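Local coordinates for protein citrate synthase (Pyrobaculum aerophilum, PDB 2IBP) that forms a homodimer that probably catalyses the condensation of acetyl-CoA and oxaloacetate with water to give citrate and CoA, an entry step of the tricarboxylic acid cycle, at residues 94-99 with 121-126; 115-120 with 159-164. All blocks are in the same frame, centred on the assembly; numbering follows the deposited sequence.

Contact 1: 94-99 with 121-126; sequences HPATVE and GAYDED
H94 and Y123 lean together from different staggered positions: the imidazole of H94 is anti to its own backbone N (chi1 -172°), whereas the phenol of Y123 lies beside its backbone N and anti to the carbonyl carbon (chi1 -67°). The two rings are turned only 23° from parallel, but they are slid so far apart, with centroids 5.0 Å from each other, that they barely overlap. What lies over the imidazole is instead the CB of Y123, 4.0 Å from the centroid of the H94 ring, a CH-pi contact set toward the rim. The opposite face of the imidazole is covered by CD of P95. At the ring edge, ND1 of H94 accepts from A96 N at 2.9 Å, nearly in the ring plane, and this N-cap bond to the first turn fixes the rotation of the imidazole. The methyl CB of A96 comes within 3.6 Å of CE2 of Y123, so the tyrosine ring meets both the cap and the turn it caps. An alanine in place of H94 would probably leave A96 N without its capping acceptor and open a gap beneath CB of Y123. The hydroxyl of Y123 bonds to the backbone O of N103 and N of K106 of the second subunit; within the same chain, D126 is salt-bridged to R149 and K153 of helix 141-169. The contact thus joins the start of helix 95-103 to the region where helix 109-123 gives way to helix 125-135, whose own N-cap is D124.

Contact 2: 115-120 with 159-164; sequences AAVAAE and PTIVAY
I161 reaches from helix 141-169 (segment 159-164) to A116 and V117 of helix 109-123 (segment 115-120) with both of its branches. Its CG2 is anti to the backbone N and ends 3.6 Å from CB of A116, methyl against methyl. The longer branch leaves beside the backbone N (chi1 -66°) and is then fully extended (chi2 177°), which carries CD1 to 3.8 Å from CG2 of V117. That same CD1 also lies 4.0 Å from CB of A116, so the alanine methyl is touched by both ends of the isoleucine. On V117 the branch that does the touching is the one beside the backbone N; CG1 takes the place anti to it (chi1 166°). The side chains of V117 and I161 cross at about a right angle, and their meeting is confined to the two terminal methyls. The small side chain of A116 probably helps the helices approach, with CA of A116 and CA of I161 6.9 Å apart. V117 also packs on A238 and I241 of helix 233-244, and A116 on I101 of helix 95-103, which places this pair of helices inside the helical core of the citrate synthase fold. No hydrogen bond passes between the segments, and all three touching residues are buried: the contact is purely apolar, so its cohesion probably comes from the fit of methyl groups and the exclusion of water rather than from any directional bond.

In the fold
Contact 2 is wholly buried, whereas contact 1 lies farther from the centre of the chain and is only partly so. Both draw on helix 109-123, contact 1 near its C-terminal end and contact 2 earlier along it, and their centres are about 9 Å apart. Their chemistry differs accordingly: only aliphatic methyls meet in contact 2, whereas contact 1 combines aromatic rings, a buried alanine methyl and a polar helix cap. E120, within 115-120, ties the two together, since its OE1 probably accepts from H94 N and pairs with T97 OG1, while its OE2 forms a salt bridge to K157 of helix 141-169. Both contacts also border the second subunit, contact 1 through hydrogen bonds and packing, contact 2 through packing of A115, A118 and A119.

Contact 1: 94-99 with 121-126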
loop_
_atom_site.group_PDB
_atom_site.type_symbol
_atom_site.label_atom_id
_atom_site.label_comp_id
_atom_site.label_asym_id
_atom_site.label_seq_id
_atom_site.Cartn_x
_atom_site.Cartn_y
_atom_site.Cartn_z
ATOM N N HIS A 94 9.443 -18.925 -6.874
ATOM C CA HIS A 94 8.488 -19.838 -7.486
ATOM C C HIS A 94 8.488 -19.583 -8.997
ATOM O O HIS A 94 8.625 -18.431 -9.445
ATOM C CB HIS A 94 7.095 -19.546 -6.923
ATOM C CG HIS A 94 6.052 -20.545 -7.322
ATOM N ND1 HIS A 94 5.456 -20.548 -8.565
ATOM C CD2 HIS A 94 5.468 -21.549 -6.621
ATOM C CE1 HIS A 94 4.579 -21.537 -8.627
ATOM N NE2 HIS A 94 4.568 -22.162 -7.460
ATOM N N PRO A 95 8.368 -20.639 -9.808
ATOM C CA PRO A 95 8.373 -20.404 -11.243
ATOM C C PRO A 95 7.373 -19.342 -11.724
ATOM O O PRO A 95 7.669 -18.606 -12.655
ATOM C CB PRO A 95 8.048 -21.787 -11.821
ATOM C CG PRO A 95 8.559 -22.734 -10.815
ATOM C CD PRO A 95 8.330 -22.078 -9.486
ATOM N N ALA A 96 6.198 -19.259 -11.100
ATOM C CA ALA A 96 5.194 -18.276 -11.499
ATOM C C ALA A 96 5.727 -16.872 -11.281
ATOM O O ALA A 96 5.513 -15.973 -12.099
ATOM C CB ALA A 96 3.897 -18.468 -10.723
ATOM N N THR A 97 6.456 -16.695 -10.184
ATOM C CA THR A 97 7.058 -15.404 -9.862
ATOM C C THR A 97 8.088 -15.019 -10.925
ATOM O O THR A 97 8.113 -13.891 -11.393
ATOM C CB THR A 97 7.735 -15.468 -8.497
ATOM O OG1 THR A 97 6.768 -15.894 -7.528
ATOM C CG2 THR A 97 8.333 -14.121 -8.105
ATOM N N VAL A 98 8.911 -15.976 -11.332
ATOM C CA VAL A 98 9.924 -15.735 -12.354
ATOM C C VAL A 98 9.261 -15.339 -13.671
ATOM O O VAL A 98 9.709 -14.396 -14.329
ATOM C CB VAL A 98 10.830 -16.965 -12.538
ATOM C CG1 VAL A 98 11.845 -16.714 -13.647
ATOM C CG2 VAL A 98 11.525 -17.269 -11.232
ATOM N N GLU A 99 8.131 -15.969 -13.997
ATOM C CA GLU A 99 7.417 -15.594 -15.219
ATOM C C GLU A 99 6.841 -14.191 -15.096
ATOM O O GLU A 99 6.820 -13.443 -16.071
ATOM C CB GLU A 99 6.349 -16.613 -15.582
ATOM C CG GLU A 99 6.953 -17.969 -15.923
ATOM C CD GLU A 99 8.028 -17.879 -17.007
ATOM O OE1 GLU A 99 7.754 -17.283 -18.073
ATOM O OE2 GLU A 99 9.151 -18.396 -16.791
ATOM N N GLY A 121 3.791 -14.337 -3.005
ATOM C CA GLY A 121 2.900 -14.578 -1.877
ATOM C C GLY A 121 1.698 -15.425 -2.263
ATOM O O GLY A 121 1.121 -16.158 -1.429
ATOM N N ALA A 122 1.365 -15.379 -3.554
ATOM C CA ALA A 122 0.168 -16.037 -4.092
ATOM C C ALA A 122 0.228 -17.542 -3.990
ATOM O O ALA A 122 -0.798 -18.202 -3.800
ATOM C CB ALA A 122 -0.037 -15.636 -5.530
ATOM N N TYR A 123 1.430 -18.093 -4.126
ATOM C CA TYR A 123 1.594 -19.537 -4.104
ATOM C C TYR A 123 2.394 -20.060 -2.908
ATOM O O TYR A 123 2.663 -21.262 -2.824
ATOM C CB TYR A 123 2.208 -20.024 -5.413
ATOM C CG TYR A 123 1.298 -19.844 -6.602
ATOM C CD1 TYR A 123 0.047 -20.443 -6.632
ATOM C CD2 TYR A 123 1.698 -19.119 -7.703
ATOM C CE1 TYR A 123 -0.796 -20.283 -7.713
ATOM C CE2 TYR A 123 0.864 -18.945 -8.787
ATOM C CZ TYR A 123 -0.382 -19.539 -8.792
ATOM O OH TYR A 123 -1.192 -19.402 -9.886
ATOM N N ASP A 124 2.751 -19.169 -1.985
ATOM C CA ASP A 124 3.484 -19.534 -0.772
ATOM C C ASP A 124 2.527 -20.275 0.158
ATOM O O ASP A 124 1.548 -19.712 0.636
ATOM C CB ASP A 124 4.034 -18.283 -0.090
ATOM C CG ASP A 124 4.856 -18.594 1.154
ATOM O OD1 ASP A 124 4.395 -19.375 2.001
ATOM O OD2 ASP A 124 5.969 -18.056 1.257
ATOM N N GLU A 125 2.800 -21.554 0.401
ATOM C CA GLU A 125 1.895 -22.377 1.223
ATOM C C GLU A 125 1.728 -21.883 2.658
ATOM O O GLU A 125 0.634 -21.944 3.225
ATOM C CB GLU A 125 2.361 -23.837 1.210
ATOM C CG GLU A 125 2.319 -24.474 -0.173
ATOM C CD GLU A 125 2.868 -25.896 -0.197
ATOM O OE1 GLU A 125 3.120 -26.469 0.888
ATOM O OE2 GLU A 125 3.050 -26.439 -1.311
ATOM N N ASP A 126 2.813 -21.412 3.245
ATOM C CA ASP A 126 2.774 -20.843 4.584
ATOM C C ASP A 126 1.864 -19.633 4.594
ATOM O O ASP A 126 1.104 -19.414 5.514
ATOM C CB ASP A 126 4.169 -20.417 5.030
ATOM C CG ASP A 126 5.084 -21.595 5.304
ATOM O OD1 ASP A 126 4.580 -22.669 5.705
ATOM O OD2 ASP A 126 6.313 -21.426 5.162
#

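Contact 2: 115-120 with 159-164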
loop_
_atom_site.group_PDB
_atom_site.type_symbol
_atom_site.label_atom_id
_atom_site.label_comp_id
_atom_site.label_asym_id
_atom_site.label_seq_id
_atom_site.Cartn_x
_atom_site.Cartn_y
_atom_site.Cartn_z
ATOM N N ALA A 115 4.857 -6.440 -8.317
ATOM C CA ALA A 115 4.132 -7.576 -8.881
ATOM C C ALA A 115 4.740 -8.923 -8.472
ATOM O O ALA A 115 4.026 -9.869 -8.143
ATOM C CB ALA A 115 4.068 -7.460 -10.408
ATOM N N ALA A 116 6.070 -8.995 -8.460
ATOM C CA ALA A 116 6.756 -10.230 -8.095
ATOM C C ALA A 116 6.521 -10.614 -6.631
ATOM O O ALA A 116 6.323 -11.784 -6.304
ATOM C CB ALA A 116 8.270 -10.103 -8.379
ATOM N N VAL A 117 6.496 -9.629 -5.746
ATOM C CA VAL A 117 6.250 -9.913 -4.337
ATOM C C VAL A 117 4.821 -10.440 -4.153
ATOM O O VAL A 117 4.591 -11.443 -3.473
ATOM C CB VAL A 117 6.496 -8.686 -3.487
ATOM C CG1 VAL A 117 5.924 -8.883 -2.098
ATOM C CG2 VAL A 117 7.987 -8.382 -3.455
ATOM N N ALA A 118 3.864 -9.822 -4.831
ATOM C CA ALA A 118 2.481 -10.303 -4.768
ATOM C C ALA A 118 2.402 -11.725 -5.336
ATOM O O ALA A 118 1.743 -12.605 -4.773
ATOM C CB ALA A 118 1.547 -9.386 -5.565
ATOM N N ALA A 119 3.050 -11.946 -6.475
ATOM C CA ALA A 119 3.042 -13.256 -7.120
ATOM C C ALA A 119 3.632 -14.330 -6.233
ATOM O O ALA A 119 3.073 -15.419 -6.135
ATOM C CB ALA A 119 3.784 -13.224 -8.442
ATOM N N GLU A 120 4.756 -14.034 -5.592
ATOM C CA GLU A 120 5.391 -15.012 -4.711
ATOM C C GLU A 120 4.488 -15.336 -3.523
ATOM O O GLU A 120 4.358 -16.497 -3.120
ATOM C CB GLU A 120 6.757 -14.517 -4.249
ATOM C CG GLU A 120 7.564 -15.510 -3.425
ATOM C CD GLU A 120 8.172 -16.671 -4.213
ATOM O OE1 GLU A 120 8.198 -16.657 -5.470
ATOM O OE2 GLU A 120 8.687 -17.601 -3.539
ATOM N N PRO A 159 16.488 -9.962 -2.988
ATOM C CA PRO A 159 17.592 -9.814 -3.946
ATOM C C PRO A 159 17.424 -10.649 -5.199
ATOM O O PRO A 159 17.910 -10.280 -6.266
ATOM C CB PRO A 159 18.814 -10.285 -3.147
ATOM C CG PRO A 159 18.406 -10.109 -1.711
ATOM C CD PRO A 159 16.966 -10.477 -1.694
ATOM N N THR A 160 16.770 -11.792 -5.076
ATOM C CA THR A 160 16.557 -12.653 -6.231
ATOM C C THR A 160 15.638 -11.956 -7.232
ATOM O O THR A 160 15.858 -11.992 -8.443
ATOM C CB THR A 160 15.986 -14.010 -5.798
ATOM O OG1 THR A 160 16.725 -14.486 -4.667
ATOM C CG2 THR A 160 16.075 -15.020 -6.934
ATOM N N ILE A 161 14.581 -11.355 -6.710
ATOM C CA ILE A 161 13.635 -10.637 -7.547
ATOM C C ILE A 161 14.365 -9.522 -8.304
ATOM O O ILE A 161 14.246 -9.401 -9.530
ATOM C CB ILE A 161 12.501 -10.042 -6.711
ATOM C CG1 ILE A 161 11.646 -11.152 -6.098
ATOM C CG2 ILE A 161 11.614 -9.141 -7.592
ATOM C CD1 ILE A 161 10.556 -10.641 -5.192
ATOM N N VAL A 162 15.124 -8.722 -7.579
ATOM C CA VAL A 162 15.877 -7.624 -8.171
ATOM C C VAL A 162 16.835 -8.109 -9.251
ATOM O O VAL A 162 16.857 -7.586 -10.370
ATOM C CB VAL A 162 16.607 -6.827 -7.082
ATOM C CG1 VAL A 162 17.518 -5.751 -7.700
ATOM C CG2 VAL A 162 15.600 -6.224 -6.088
ATOM N N ALA A 163 17.669 -9.087 -8.900
ATOM C CA ALA A 163 18.666 -9.614 -9.822
ATOM C C ALA A 163 18.046 -10.255 -11.061
ATOM O O ALA A 163 18.520 -10.032 -12.182
ATOM C CB ALA A 163 19.576 -10.613 -9.110
ATOM N N TYR A 164 16.959 -11.021 -10.888
ATOM C CA TYR A 164 16.320 -11.669 -12.029
ATOM C C TYR A 164 15.766 -10.621 -12.981
ATOM O O TYR A 164 15.921 -10.724 -14.184
ATOM C CB TYR A 164 15.188 -12.573 -11.576
ATOM C CG TYR A 164 15.606 -13.932 -11.061
ATOM C CD1 TYR A 164 16.916 -14.192 -10.696
ATOM C CD2 TYR A 164 14.655 -14.923 -10.823
ATOM C CE1 TYR A 164 17.298 -15.447 -10.221
ATOM C CE2 TYR A 164 15.024 -16.164 -10.312
ATOM C CZ TYR A 164 16.350 -16.410 -10.000
ATOM O OH TYR A 164 16.738 -17.627 -9.458
#